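Local coordinates for divalent cation tolerance protein (Thermus thermophilus, PDB 1NZA) that is probably involved in resistance to heavy metals, as a trimeric cytoplasmic protein of the CutA family, at residues V4-V9 / E81-P86; T8-E13 / L74-V79; C30-P35 / L54-T59; K58-A63 / D96-N101. One frame throughout, in Å; residues are numbered along the deposited sequence.

Contact 1: residues V4-V9 / E81-P86; sequences VVLITV and EIVALP. With NA (sodium ion), chain B.
Leu6 packs its CB against CG2 of Val83 at 3.6 Å and lays CD1 beside CD1 of Leu85. These residues sit on one face of two adjacent antiparallel strands in the ferredoxin-like sheet of CutA, 2-9 and 82-86. With chi1 at -56°, Val83 places CG2 between its backbone N and carbonyl carbon, facing Leu6. On the other face Val5 divides its branches: CG2 meets Ala84 CB at 3.7 Å and CG1 meets Ile82 CG2. Phe64 of helix 64-74 covers Val5 and Ile82 there. Four backbone bonds join the hydrogen-bonded pairs Val4-Leu85 and Leu6-Val83. The shortest runs from Leu6 N to Val83 O, 2.8 Å. Val83 and Ala84 also pair with a strand of the second subunit, so the sheet continues across the trimer interface.

At the polar edge Glu81 stretches its chain out to Thr8. Its OE1 forms a salt bridge with Lys58 of the second subunit. Its OE2 accepts a hydrogen bond from a water on the sodium ion. OE2 also accepts from Thr8 OG1 at 2.8 Å through its anti lone pair. Thr8 OG1 is at the same time a ligand of the sodium ion, with a metal bond of 2.3 Å.

Contact 2: residues T8-E13 / L74-V79; sequences TVPSEE and LHPYTV. With NA (sodium ion), chain B.
His75 reaches from the loop after helix 64-74 to the end of strand 2-9, where its ring meets Thr8, Val9 and Pro10. Its CB does not head for the other segment. CG stands anti to the backbone N (chi1 -156°), and the ring beyond it carries the contact. CD2 lies 4.0 Å from Val9 CG1, which approaches the ring obliquely. NE2 at the tip gives its N-H to Thr8 O, 3.0 Å away. The bond is nearly straight, 162° at the hydrogen. The oxygen lies in the ring plane, and NE2 lies in the carbonyl plane of Thr8. CE1 comes next round the ring and touches Pro10 CD at 4.2 Å. ND1 accepts the backbone N-H of Tyr77 at 3.2 Å, again in the ring plane. Two in-plane bonds, one donated and one accepted, therefore fix the rotation of the ring and are consistent with a neutral imidazole protonated on NE2.

Pro10 extends the contact toward the surface. Its CG slides past CG of Pro76 at 3.9 Å. Its CB lies 3.8 Å from Tyr77 OH. Pro76 CG in turn sits over one face of the Tyr77 ring, toward the rim. The histidine thus ties its loop to the strand end beside the sodium site, where Thr8 and Glu52 bind the ion. The contact joins two loops of a ferredoxin-like fold, the strand 2-9 to helix 12-24 turn and the loop that follows helix 64-74.

Contact 3: residues C30-P35 / L54-T59; sequences CVNIVP and LLLVKT
Lys58 NZ donates to Asn32 OD1 at 2.7 Å. This bond spans neighbouring strands of a beta hairpin, 30-42 with 47-60, in the ferredoxin-like sheet. The lysine chain bends at chi2 (-59°) and again at chi4, so it runs back over the sheet and crosses the asparagine at about a right angle. NZ stands 34° out of the plane of the amide carbonyl. The same amine makes a salt bridge with Glu81 of the third subunit, so it has both a neutral and a charged partner. Asn32 ND2 has a weak bond to Ser39 of that subunit. Residues 30-33 also pair with one of its strands, and the sheet runs on into the trimer.

The backbones are joined by five hydrogen bonds. Asn32 and Leu56 exchange two, as do Val34 and Leu54, and Lys58 N adds one to Cys30 O. The straightest is Val34 N to Leu54 O, 2.8 Å, with 173° at the hydrogen. Between these pairs, CA of Leu55 brings its hydrogen to Asn32 O at 3.3 Å.

Packing differs on the two faces. On the lysine's face, CG of Lys58 rests on CB of Cys30 at 3.7 Å, and CB of Leu56 rests on CB of Asn32. On the other face Val31 and Val57 lie side by side, their CG2 and CG1 4.0 Å apart. Helix 12-24 covers Val31 and Leu55 there. Ile33 and Leu55 also point the same way, and CG1 of the isoleucine meets CD2 of the leucine at 3.8 Å.

Contact 4: residues K58-A63 / D96-N101; sequences KTTTHA and DWLREN
This is a small, buried apolar contact between the end of strand 47-60 and the C-terminal helix 92-100, with Leu98 meeting Lys58, Thr59 and Thr60. The short axes of strand 58-60 and helix 96-100 approach to 8.2 Å and make an angle of 64°. Leu98 supplies most of the helix side. Its CG stands anti to the backbone N (chi1 -170°), which sends the fork of the side chain out to the strand. CD1 touches CB of Lys58 at 3.9 Å. CD2 takes the other side of the fork and meets two residues. It lies 3.4 Å from the backbone O of Thr59 and 3.7 Å from CG2 of Thr60. The threonine and leucine side chains slide past each other in opposite directions.

The helix is the last one of the CutA chain. Here it packs at the end of strand 47-60, an inner strand of the ferredoxin-like sheet, on the face that carries Lys58. Lys58 offers only the base of its side chain to Leu98, because its amine leads away to Asn32 and to Glu81 of the third subunit. Thr59 points away from the helix, and its hydroxyl bonds to the backbone O of Leu27.

Thr60 splits its work between two branches. CG2 faces the helix, where it also comes within 4.4 Å of Arg99 CG. OG1 accepts a weak bond from Ala63 N at 3.3 Å, at the turn that follows the strand. The guanidinium of Arg99 leads away from the strand to a salt bridge with Glu2, and Asp96 CA lies 3.6 Å above one of its faces.

All four contacts reach one antiparallel sheet, ordered 30-42, 47-60, 2-9, 82-86. Contacts 1 and 3 are strand pairs at its two sides, with centres about 9 Å apart. They are joined where strand 2-9 meets strand 47-60. Contact 2 shares Thr8 and Val9 with contact 1 and lies about 13 Å from it by centres. Contact 4 shares Lys58 and Thr59 with contact 3 but lies about 23 Å from contact 2 by centres, across the chain's centre. Along the chain, contact 3 is nested within the loops closed by contacts 1 and 2, while contact 4 crosses both. Contacts 1 and 3 also continue the sheet into neighbouring subunits, tying the fold to the trimer.

Contact 1: residues V4-V9 / E81-P86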
loop_
_atom_site.group_PDB
_atom_site.type_symbol
_atom_site.label_atom_id
_atom_site.label_comp_id
_atom_site.label_asym_id
_atom_site.label_seq_id
_atom_site.Cartn_x
_atom_site.Cartn_y
_atom_site.Cartn_z
ATOM N N VAL A 4 7.665 -0.948 -5.278
ATOM C CA VAL A 4 7.232 -0.126 -4.151
ATOM C C VAL A 4 7.557 -1.027 -2.961
ATOM O O VAL A 4 6.954 -2.093 -2.791
ATOM C CB VAL A 4 5.718 0.158 -4.153
ATOM C CG1 VAL A 4 5.325 0.836 -2.836
ATOM C CG2 VAL A 4 5.351 1.068 -5.323
ATOM N N VAL A 5 8.535 -0.615 -2.161
ATOM C CA VAL A 5 8.955 -1.398 -1.006
ATOM C C VAL A 5 8.316 -0.906 0.275
ATOM O O VAL A 5 8.311 0.295 0.550
ATOM C CB VAL A 5 10.492 -1.358 -0.865
ATOM C CG1 VAL A 5 10.926 -1.976 0.444
ATOM C CG2 VAL A 5 11.126 -2.105 -2.027
ATOM N N LEU A 6 7.756 -1.836 1.048
ATOM C CA LEU A 6 7.124 -1.495 2.319
ATOM C C LEU A 6 8.087 -1.818 3.454
ATOM O O LEU A 6 8.725 -2.874 3.457
ATOM C CB LEU A 6 5.838 -2.302 2.528
ATOM C CG LEU A 6 4.771 -2.272 1.429
ATOM C CD1 LEU A 6 3.505 -2.964 1.926
ATOM C CD2 LEU A 6 4.473 -0.855 1.044
ATOM N N ILE A 7 8.179 -0.909 4.419
ATOM C CA ILE A 7 9.045 -1.087 5.581
ATOM C C ILE A 7 8.311 -0.444 6.747
ATOM O O ILE A 7 7.777 0.652 6.601
ATOM C CB ILE A 7 10.389 -0.330 5.428
ATOM C CG1 ILE A 7 11.135 -0.802 4.177
ATOM C CG2 ILE A 7 11.266 -0.565 6.664
ATOM C CD1 ILE A 7 12.323 0.066 3.826
ATOM N N THR A 8 8.245 -1.116 7.887
ATOM C CA THR A 8 7.611 -0.484 9.035
ATOM C C THR A 8 8.725 -0.205 10.032
ATOM O O THR A 8 9.715 -0.942 10.085
ATOM C CB THR A 8 6.521 -1.362 9.662
ATOM O OG1 THR A 8 7.005 -2.699 9.807
ATOM C CG2 THR A 8 5.273 -1.363 8.783
ATOM N N VAL A 9 8.568 0.875 10.795
ATOM C CA VAL A 9 9.556 1.295 11.782
ATOM C C VAL A 9 8.847 1.680 13.086
ATOM O O VAL A 9 7.657 1.990 13.091
ATOM C CB VAL A 9 10.389 2.484 11.241
ATOM C CG1 VAL A 9 11.097 2.076 9.946
ATOM C CG2 VAL A 9 9.485 3.678 10.968
ATOM N N GLU A 81 10.888 -5.588 8.650
ATOM C CA GLU A 81 10.019 -5.901 7.536
ATOM C C GLU A 81 10.486 -5.117 6.327
ATOM O O GLU A 81 10.572 -3.889 6.378
ATOM C CB GLU A 81 8.575 -5.505 7.827
ATOM C CG GLU A 81 7.691 -5.601 6.586
ATOM C CD GLU A 81 6.294 -5.070 6.808
ATOM O OE1 GLU A 81 5.422 -5.362 5.966
ATOM O OE2 GLU A 81 6.069 -4.358 7.810
ATOM N N ILE A 82 10.800 -5.828 5.250
ATOM C CA ILE A 82 11.209 -5.207 3.996
ATOM C C ILE A 82 10.608 -6.072 2.896
ATOM O O ILE A 82 11.147 -7.134 2.579
ATOM C CB ILE A 82 12.742 -5.201 3.796
ATOM C CG1 ILE A 82 13.439 -4.661 5.044
ATOM C CG2 ILE A 82 13.098 -4.331 2.590
ATOM C CD1 ILE A 82 14.959 -4.646 4.941
ATOM N N VAL A 83 9.487 -5.637 2.329
ATOM C CA VAL A 83 8.840 -6.406 1.270
ATOM C C VAL A 83 8.630 -5.540 0.038
ATOM O O VAL A 83 8.172 -4.403 0.140
ATOM C CB VAL A 83 7.475 -6.971 1.732
ATOM C CG1 VAL A 83 7.659 -7.822 2.993
ATOM C CG2 VAL A 83 6.491 -5.840 1.977
ATOM N N ALA A 84 8.971 -6.081 -1.127
ATOM C CA ALA A 84 8.829 -5.346 -2.377
ATOM C C ALA A 84 7.622 -5.810 -3.185
ATOM O O ALA A 84 7.415 -7.010 -3.374
ATOM C CB ALA A 84 10.096 -5.501 -3.218
ATOM N N LEU A 85 6.830 -4.850 -3.654
ATOM C CA LEU A 85 5.657 -5.135 -4.472
ATOM C C LEU A 85 6.015 -4.667 -5.876
ATOM O O LEU A 85 6.523 -3.567 -6.060
ATOM C CB LEU A 85 4.444 -4.356 -3.963
ATOM C CG LEU A 85 4.129 -4.515 -2.477
ATOM C CD1 LEU A 85 2.915 -3.668 -2.148
ATOM C CD2 LEU A 85 3.858 -5.975 -2.143
ATOM N N PRO A 86 5.736 -5.488 -6.895
ATOM C CA PRO A 86 6.082 -5.069 -8.254
ATOM C C PRO A 86 5.185 -3.994 -8.859
ATOM O O PRO A 86 3.976 -4.003 -8.653
ATOM C CB PRO A 86 6.007 -6.380 -9.031
ATOM C CG PRO A 86 4.825 -7.054 -8.387
ATOM C CD PRO A 86 5.043 -6.790 -6.897
HETATM NA NA NA B . 6.402 -3.908 11.661
HETATM O O HOH W 1 4.817 -5.099 10.085
HETATM O O HOH W 2 5.617 -5.235 13.505
#

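Contact 2: residues T8-E13 / L74-V79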
loop_
_atom_site.group_PDB
_atom_site.type_symbol
_atom_site.label_atom_id
_atom_site.label_comp_id
_atom_site.label_asym_id
_atom_site.label_seq_id
_atom_site.Cartn_x
_atom_site.Cartn_y
_atom_site.Cartn_z
ATOM N N THR A 8 8.245 -1.116 7.887
ATOM C CA THR A 8 7.611 -0.484 9.035
ATOM C C THR A 8 8.725 -0.205 10.032
ATOM O O THR A 8 9.715 -0.942 10.085
ATOM C CB THR A 8 6.521 -1.362 9.662
ATOM O OG1 THR A 8 7.005 -2.699 9.807
ATOM C CG2 THR A 8 5.273 -1.363 8.783
ATOM N N VAL A 9 8.568 0.875 10.795
ATOM C CA VAL A 9 9.556 1.295 11.782
ATOM C C VAL A 9 8.847 1.680 13.086
ATOM O O VAL A 9 7.657 1.990 13.091
ATOM C CB VAL A 9 10.389 2.484 11.241
ATOM C CG1 VAL A 9 11.097 2.076 9.946
ATOM C CG2 VAL A 9 9.485 3.678 10.968
ATOM N N PRO A 10 9.577 1.667 14.212
ATOM C CA PRO A 10 9.019 1.996 15.527
ATOM C C PRO A 10 8.823 3.460 15.899
ATOM O O PRO A 10 8.086 3.755 16.844
ATOM C CB PRO A 10 9.991 1.306 16.477
ATOM C CG PRO A 10 11.290 1.507 15.784
ATOM C CD PRO A 10 10.961 1.171 14.344
ATOM N N SER A 11 9.468 4.370 15.177
ATOM C CA SER A 11 9.363 5.791 15.504
ATOM C C SER A 11 9.574 6.704 14.310
ATOM O O SER A 11 10.126 6.298 13.292
ATOM C CB SER A 11 10.397 6.153 16.574
ATOM O OG SER A 11 11.714 5.985 16.068
ATOM N N GLU A 12 9.135 7.951 14.454
ATOM C CA GLU A 12 9.282 8.950 13.405
ATOM C C GLU A 12 10.768 9.188 13.145
ATOM O O GLU A 12 11.187 9.415 12.007
ATOM C CB GLU A 12 8.624 10.263 13.830
ATOM C CG GLU A 12 8.739 11.362 12.791
ATOM C CD GLU A 12 8.276 12.706 13.314
ATOM O OE1 GLU A 12 7.164 12.780 13.877
ATOM O OE2 GLU A 12 9.023 13.693 13.156
ATOM N N GLU A 13 11.555 9.135 14.215
ATOM C CA GLU A 13 12.999 9.326 14.143
ATOM C C GLU A 13 13.630 8.354 13.154
ATOM O O GLU A 13 14.351 8.765 12.243
ATOM C CB GLU A 13 13.623 9.114 15.530
ATOM C CG GLU A 13 15.152 9.096 15.553
ATOM C CD GLU A 13 15.768 10.433 15.183
ATOM O OE1 GLU A 13 15.475 11.438 15.867
ATOM O OE2 GLU A 13 16.550 10.482 14.208
ATOM N N LEU A 74 20.510 0.539 9.509
ATOM C CA LEU A 74 19.847 1.663 10.163
ATOM C C LEU A 74 18.697 1.239 11.074
ATOM O O LEU A 74 18.502 1.819 12.138
ATOM C CB LEU A 74 19.324 2.644 9.109
ATOM C CG LEU A 74 20.360 3.349 8.225
ATOM C CD1 LEU A 74 19.658 4.084 7.098
ATOM C CD2 LEU A 74 21.190 4.318 9.061
ATOM N N HIS A 75 17.942 0.226 10.661
ATOM C CA HIS A 75 16.802 -0.245 11.446
ATOM C C HIS A 75 17.276 -0.850 12.769
ATOM O O HIS A 75 18.197 -1.665 12.799
ATOM C CB HIS A 75 16.006 -1.277 10.636
ATOM C CG HIS A 75 14.574 -1.412 11.058
ATOM N ND1 HIS A 75 14.200 -1.912 12.287
ATOM C CD2 HIS A 75 13.423 -1.131 10.400
ATOM C CE1 HIS A 75 12.880 -1.937 12.367
ATOM N NE2 HIS A 75 12.386 -1.468 11.234
ATOM N N PRO A 76 16.642 -0.458 13.886
ATOM C CA PRO A 76 17.009 -0.957 15.215
ATOM C C PRO A 76 16.723 -2.430 15.502
ATOM O O PRO A 76 17.370 -3.028 16.362
ATOM C CB PRO A 76 16.243 -0.026 16.150
ATOM C CG PRO A 76 15.003 0.276 15.366
ATOM C CD PRO A 76 15.562 0.542 13.986
ATOM N N TYR A 77 15.770 -3.017 14.786
ATOM C CA TYR A 77 15.413 -4.413 15.013
ATOM C C TYR A 77 16.124 -5.383 14.071
ATOM O O TYR A 77 16.388 -5.068 12.911
ATOM C CB TYR A 77 13.888 -4.561 14.932
ATOM C CG TYR A 77 13.168 -3.728 15.983
ATOM C CD1 TYR A 77 11.807 -3.433 15.868
ATOM C CD2 TYR A 77 13.858 -3.221 17.093
ATOM C CE1 TYR A 77 11.152 -2.649 16.829
ATOM C CE2 TYR A 77 13.214 -2.439 18.056
ATOM C CZ TYR A 77 11.863 -2.155 17.919
ATOM O OH TYR A 77 11.230 -1.367 18.867
ATOM N N THR A 78 16.434 -6.566 14.590
ATOM C CA THR A 78 17.153 -7.588 13.835
ATOM C C THR A 78 16.526 -8.042 12.521
ATOM O O THR A 78 17.208 -8.084 11.497
ATOM C CB THR A 78 17.420 -8.834 14.709
ATOM O OG1 THR A 78 16.182 -9.349 15.213
ATOM C CG2 THR A 78 18.329 -8.471 15.873
ATOM N N VAL A 79 15.241 -8.387 12.544
ATOM C CA VAL A 79 14.558 -8.840 11.332
ATOM C C VAL A 79 13.488 -7.835 10.916
ATOM O O VAL A 79 12.294 -8.062 11.121
ATOM C CB VAL A 79 13.888 -10.214 11.547
ATOM C CG1 VAL A 79 13.199 -10.672 10.263
ATOM C CG2 VAL A 79 14.932 -11.233 11.978
HETATM NA NA NA B . 6.402 -3.908 11.661
HETATM O O HOH W 1 4.817 -5.099 10.085
HETATM O O HOH W 2 5.617 -5.235 13.505
#

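Contact 3: residues C30-P35 / L54-T59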
loop_
_atom_site.group_PDB
_atom_site.type_symbol
_atom_site.label_atom_id
_atom_site.label_comp_id
_atom_site.label_asym_id
_atom_site.label_seq_id
_atom_site.Cartn_x
_atom_site.Cartn_y
_atom_site.Cartn_z
ATOM N N CYS A 30 12.064 8.180 -4.117
ATOM C CA CYS A 30 11.043 8.785 -3.272
ATOM C C CYS A 30 10.671 7.860 -2.131
ATOM O O CYS A 30 10.707 6.637 -2.275
ATOM C CB CYS A 30 9.805 9.074 -4.117
ATOM S SG CYS A 30 8.394 9.740 -3.206
ATOM N N VAL A 31 10.321 8.443 -0.990
ATOM C CA VAL A 31 9.895 7.651 0.156
ATOM C C VAL A 31 8.737 8.373 0.829
ATOM O O VAL A 31 8.844 9.562 1.136
ATOM C CB VAL A 31 11.022 7.473 1.194
ATOM C CG1 VAL A 31 10.487 6.737 2.409
ATOM C CG2 VAL A 31 12.182 6.693 0.587
ATOM N N ASN A 32 7.628 7.663 1.036
ATOM C CA ASN A 32 6.460 8.244 1.703
ATOM C C ASN A 32 6.395 7.663 3.107
ATOM O O ASN A 32 6.536 6.454 3.281
ATOM C CB ASN A 32 5.152 7.861 1.000
ATOM C CG ASN A 32 5.121 8.252 -0.457
ATOM O OD1 ASN A 32 4.762 7.440 -1.310
ATOM N ND2 ASN A 32 5.475 9.498 -0.753
ATOM N N ILE A 33 6.168 8.518 4.101
ATOM C CA ILE A 33 6.050 8.064 5.481
ATOM C C ILE A 33 4.602 8.221 5.921
ATOM O O ILE A 33 4.053 9.326 5.877
ATOM C CB ILE A 33 6.937 8.896 6.428
ATOM C CG1 ILE A 33 8.405 8.766 6.003
ATOM C CG2 ILE A 33 6.724 8.440 7.888
ATOM C CD1 ILE A 33 9.354 9.656 6.799
ATOM N N VAL A 34 3.984 7.112 6.323
ATOM C CA VAL A 34 2.598 7.127 6.796
ATOM C C VAL A 34 2.638 6.873 8.303
ATOM O O VAL A 34 2.994 5.794 8.751
ATOM C CB VAL A 34 1.772 6.028 6.117
ATOM C CG1 VAL A 34 0.329 6.100 6.597
ATOM C CG2 VAL A 34 1.855 6.174 4.602
ATOM N N PRO A 35 2.271 7.876 9.109
ATOM C CA PRO A 35 2.305 7.677 10.562
ATOM C C PRO A 35 1.053 7.040 11.163
ATOM O O PRO A 35 0.067 6.794 10.471
ATOM C CB PRO A 35 2.520 9.091 11.081
ATOM C CG PRO A 35 1.667 9.890 10.136
ATOM C CD PRO A 35 1.990 9.283 8.772
ATOM N N LEU A 54 4.747 3.531 8.526
ATOM C CA LEU A 54 4.986 2.783 7.304
ATOM C C LEU A 54 5.781 3.606 6.317
ATOM O O LEU A 54 5.509 4.783 6.129
ATOM C CB LEU A 54 3.649 2.395 6.661
ATOM C CG LEU A 54 3.662 1.709 5.288
ATOM C CD1 LEU A 54 4.206 0.297 5.419
ATOM C CD2 LEU A 54 2.250 1.668 4.724
ATOM N N LEU A 55 6.772 2.989 5.688
ATOM C CA LEU A 55 7.545 3.684 4.668
ATOM C C LEU A 55 7.180 3.024 3.339
ATOM O O LEU A 55 7.194 1.793 3.243
ATOM C CB LEU A 55 9.053 3.515 4.877
ATOM C CG LEU A 55 9.731 3.876 6.203
ATOM C CD1 LEU A 55 11.214 4.068 5.945
ATOM C CD2 LEU A 55 9.144 5.133 6.790
ATOM N N LEU A 56 6.806 3.829 2.345
ATOM C CA LEU A 56 6.506 3.315 1.000
ATOM C C LEU A 56 7.681 3.828 0.182
ATOM O O LEU A 56 7.807 5.031 -0.050
ATOM C CB LEU A 56 5.197 3.891 0.453
ATOM C CG LEU A 56 3.903 3.568 1.203
ATOM C CD1 LEU A 56 2.700 4.108 0.433
ATOM C CD2 LEU A 56 3.778 2.084 1.359
ATOM N N VAL A 57 8.543 2.911 -0.251
ATOM C CA VAL A 57 9.754 3.268 -0.989
ATOM C C VAL A 57 9.704 2.960 -2.483
ATOM O O VAL A 57 9.493 1.816 -2.872
ATOM C CB VAL A 57 10.969 2.525 -0.392
ATOM C CG1 VAL A 57 12.261 3.050 -1.011
ATOM C CG2 VAL A 57 10.983 2.692 1.128
ATOM N N LYS A 58 9.916 3.981 -3.311
ATOM C CA LYS A 58 9.911 3.810 -4.767
ATOM C C LYS A 58 11.347 3.516 -5.209
ATOM O O LYS A 58 12.205 4.398 -5.176
ATOM C CB LYS A 58 9.415 5.086 -5.443
ATOM C CG LYS A 58 8.232 5.734 -4.740
ATOM C CD LYS A 58 7.036 4.805 -4.641
ATOM C CE LYS A 58 6.107 5.268 -3.534
ATOM N NZ LYS A 58 5.849 6.740 -3.626
ATOM N N THR A 59 11.602 2.285 -5.638
ATOM C CA THR A 59 12.955 1.902 -6.031
ATOM C C THR A 59 12.957 0.891 -7.183
ATOM O O THR A 59 11.976 0.787 -7.917
ATOM C CB THR A 59 13.687 1.318 -4.805
ATOM O OG1 THR A 59 15.051 1.024 -5.132
ATOM C CG2 THR A 59 12.985 0.061 -4.328
#

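Contact 4: residues K58-A63 / D96-N101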
loop_
_atom_site.group_PDB
_atom_site.type_symbol
_atom_site.label_atom_id
_atom_site.label_comp_id
_atom_site.label_asym_id
_atom_site.label_seq_id
_atom_site.Cartn_x
_atom_site.Cartn_y
_atom_site.Cartn_z
ATOM N N LYS A 58 9.916 3.981 -3.311
ATOM C CA LYS A 58 9.911 3.810 -4.767
ATOM C C LYS A 58 11.347 3.516 -5.209
ATOM O O LYS A 58 12.205 4.398 -5.176
ATOM C CB LYS A 58 9.415 5.086 -5.443
ATOM C CG LYS A 58 8.232 5.734 -4.740
ATOM C CD LYS A 58 7.036 4.805 -4.641
ATOM C CE LYS A 58 6.107 5.268 -3.534
ATOM N NZ LYS A 58 5.849 6.740 -3.626
ATOM N N THR A 59 11.602 2.285 -5.638
ATOM C CA THR A 59 12.955 1.902 -6.031
ATOM C C THR A 59 12.957 0.891 -7.183
ATOM O O THR A 59 11.976 0.787 -7.917
ATOM C CB THR A 59 13.687 1.318 -4.805
ATOM O OG1 THR A 59 15.051 1.024 -5.132
ATOM C CG2 THR A 59 12.985 0.061 -4.328
ATOM N N THR A 60 14.064 0.168 -7.349
ATOM C CA THR A 60 14.179 -0.831 -8.414
ATOM C C THR A 60 14.798 -2.130 -7.894
ATOM O O THR A 60 15.417 -2.160 -6.829
ATOM C CB THR A 60 15.058 -0.324 -9.574
ATOM O OG1 THR A 60 16.420 -0.249 -9.139
ATOM C CG2 THR A 60 14.609 1.048 -10.024
ATOM N N THR A 61 14.631 -3.206 -8.656
ATOM C CA THR A 61 15.178 -4.498 -8.261
ATOM C C THR A 61 16.703 -4.465 -8.206
ATOM O O THR A 61 17.319 -5.233 -7.470
ATOM C CB THR A 61 14.750 -5.610 -9.237
ATOM O OG1 THR A 61 15.049 -5.209 -10.581
ATOM C CG2 THR A 61 13.265 -5.881 -9.108
ATOM N N HIS A 62 17.310 -3.573 -8.980
ATOM C CA HIS A 62 18.765 -3.475 -8.991
ATOM C C HIS A 62 19.300 -2.829 -7.718
ATOM O O HIS A 62 20.397 -3.156 -7.260
ATOM C CB HIS A 62 19.244 -2.685 -10.213
ATOM C CG HIS A 62 20.734 -2.544 -10.293
ATOM N ND1 HIS A 62 21.443 -1.661 -9.506
ATOM C CD2 HIS A 62 21.652 -3.194 -11.047
ATOM C CE1 HIS A 62 22.732 -1.772 -9.772
ATOM N NE2 HIS A 62 22.886 -2.695 -10.704
ATOM N N ALA A 63 18.525 -1.913 -7.148
ATOM C CA ALA A 63 18.935 -1.229 -5.930
ATOM C C ALA A 63 18.523 -2.000 -4.684
ATOM O O ALA A 63 19.149 -1.870 -3.635
ATOM C CB ALA A 63 18.333 0.176 -5.891
ATOM N N ASP A 96 10.453 6.869 -15.262
ATOM C CA ASP A 96 11.775 7.166 -15.806
ATOM C C ASP A 96 12.543 7.950 -14.751
ATOM O O ASP A 96 13.713 7.673 -14.486
ATOM C CB ASP A 96 11.666 7.993 -17.090
ATOM C CG ASP A 96 13.024 8.283 -17.710
ATOM O OD1 ASP A 96 13.780 7.318 -17.949
ATOM O OD2 ASP A 96 13.333 9.470 -17.959
ATOM N N TRP A 97 11.872 8.931 -14.151
ATOM C CA TRP A 97 12.472 9.747 -13.102
ATOM C C TRP A 97 12.910 8.823 -11.974
ATOM O O TRP A 97 13.957 9.019 -11.358
ATOM C CB TRP A 97 11.447 10.756 -12.566
ATOM C CG TRP A 97 11.857 11.418 -11.275
ATOM C CD1 TRP A 97 12.751 12.443 -11.118
ATOM C CD2 TRP A 97 11.419 11.064 -9.956
ATOM N NE1 TRP A 97 12.896 12.746 -9.784
ATOM C CE2 TRP A 97 12.090 11.915 -9.048
ATOM C CE3 TRP A 97 10.522 10.110 -9.453
ATOM C CZ2 TRP A 97 11.895 11.839 -7.662
ATOM C CZ3 TRP A 97 10.325 10.035 -8.074
ATOM C CH2 TRP A 97 11.013 10.898 -7.197
ATOM N N LEU A 98 12.093 7.808 -11.714
ATOM C CA LEU A 98 12.367 6.842 -10.661
ATOM C C LEU A 98 13.658 6.077 -10.947
ATOM O O LEU A 98 14.516 5.949 -10.075
ATOM C CB LEU A 98 11.182 5.876 -10.529
ATOM C CG LEU A 98 11.125 4.911 -9.341
ATOM C CD1 LEU A 98 9.748 4.265 -9.288
ATOM C CD2 LEU A 98 12.208 3.846 -9.463
ATOM N N ARG A 99 13.800 5.569 -12.168
ATOM C CA ARG A 99 15.002 4.829 -12.531
ATOM C C ARG A 99 16.199 5.772 -12.609
ATOM O O ARG A 99 17.271 5.480 -12.083
ATOM C CB ARG A 99 14.804 4.119 -13.873
ATOM C CG ARG A 99 13.719 3.056 -13.849
ATOM C CD ARG A 99 13.737 2.238 -15.129
ATOM N NE ARG A 99 13.508 3.058 -16.315
ATOM C CZ ARG A 99 12.310 3.444 -16.744
ATOM N NH1 ARG A 99 11.217 3.084 -16.087
ATOM N NH2 ARG A 99 12.205 4.197 -17.831
ATOM N N GLU A 100 15.992 6.912 -13.258
ATOM C CA GLU A 100 17.023 7.930 -13.418
ATOM C C GLU A 100 17.664 8.356 -12.095
ATOM O O GLU A 100 18.841 8.715 -12.060
ATOM C CB GLU A 100 16.417 9.154 -14.117
ATOM C CG GLU A 100 17.234 10.436 -14.011
ATOM C CD GLU A 100 16.566 11.611 -14.712
ATOM O OE1 GLU A 100 16.500 11.604 -15.960
ATOM O OE2 GLU A 100 16.101 12.540 -14.016
ATOM N N ASN A 101 16.895 8.308 -11.011
ATOM C CA ASN A 101 17.400 8.720 -9.702
ATOM C C ASN A 101 17.682 7.582 -8.725
ATOM O O ASN A 101 17.846 7.810 -7.527
ATOM C CB ASN A 101 16.423 9.714 -9.068
ATOM C CG ASN A 101 16.373 11.028 -9.817
ATOM O OD1 ASN A 101 17.324 11.807 -9.791
ATOM N ND2 ASN A 101 15.266 11.277 -10.500
#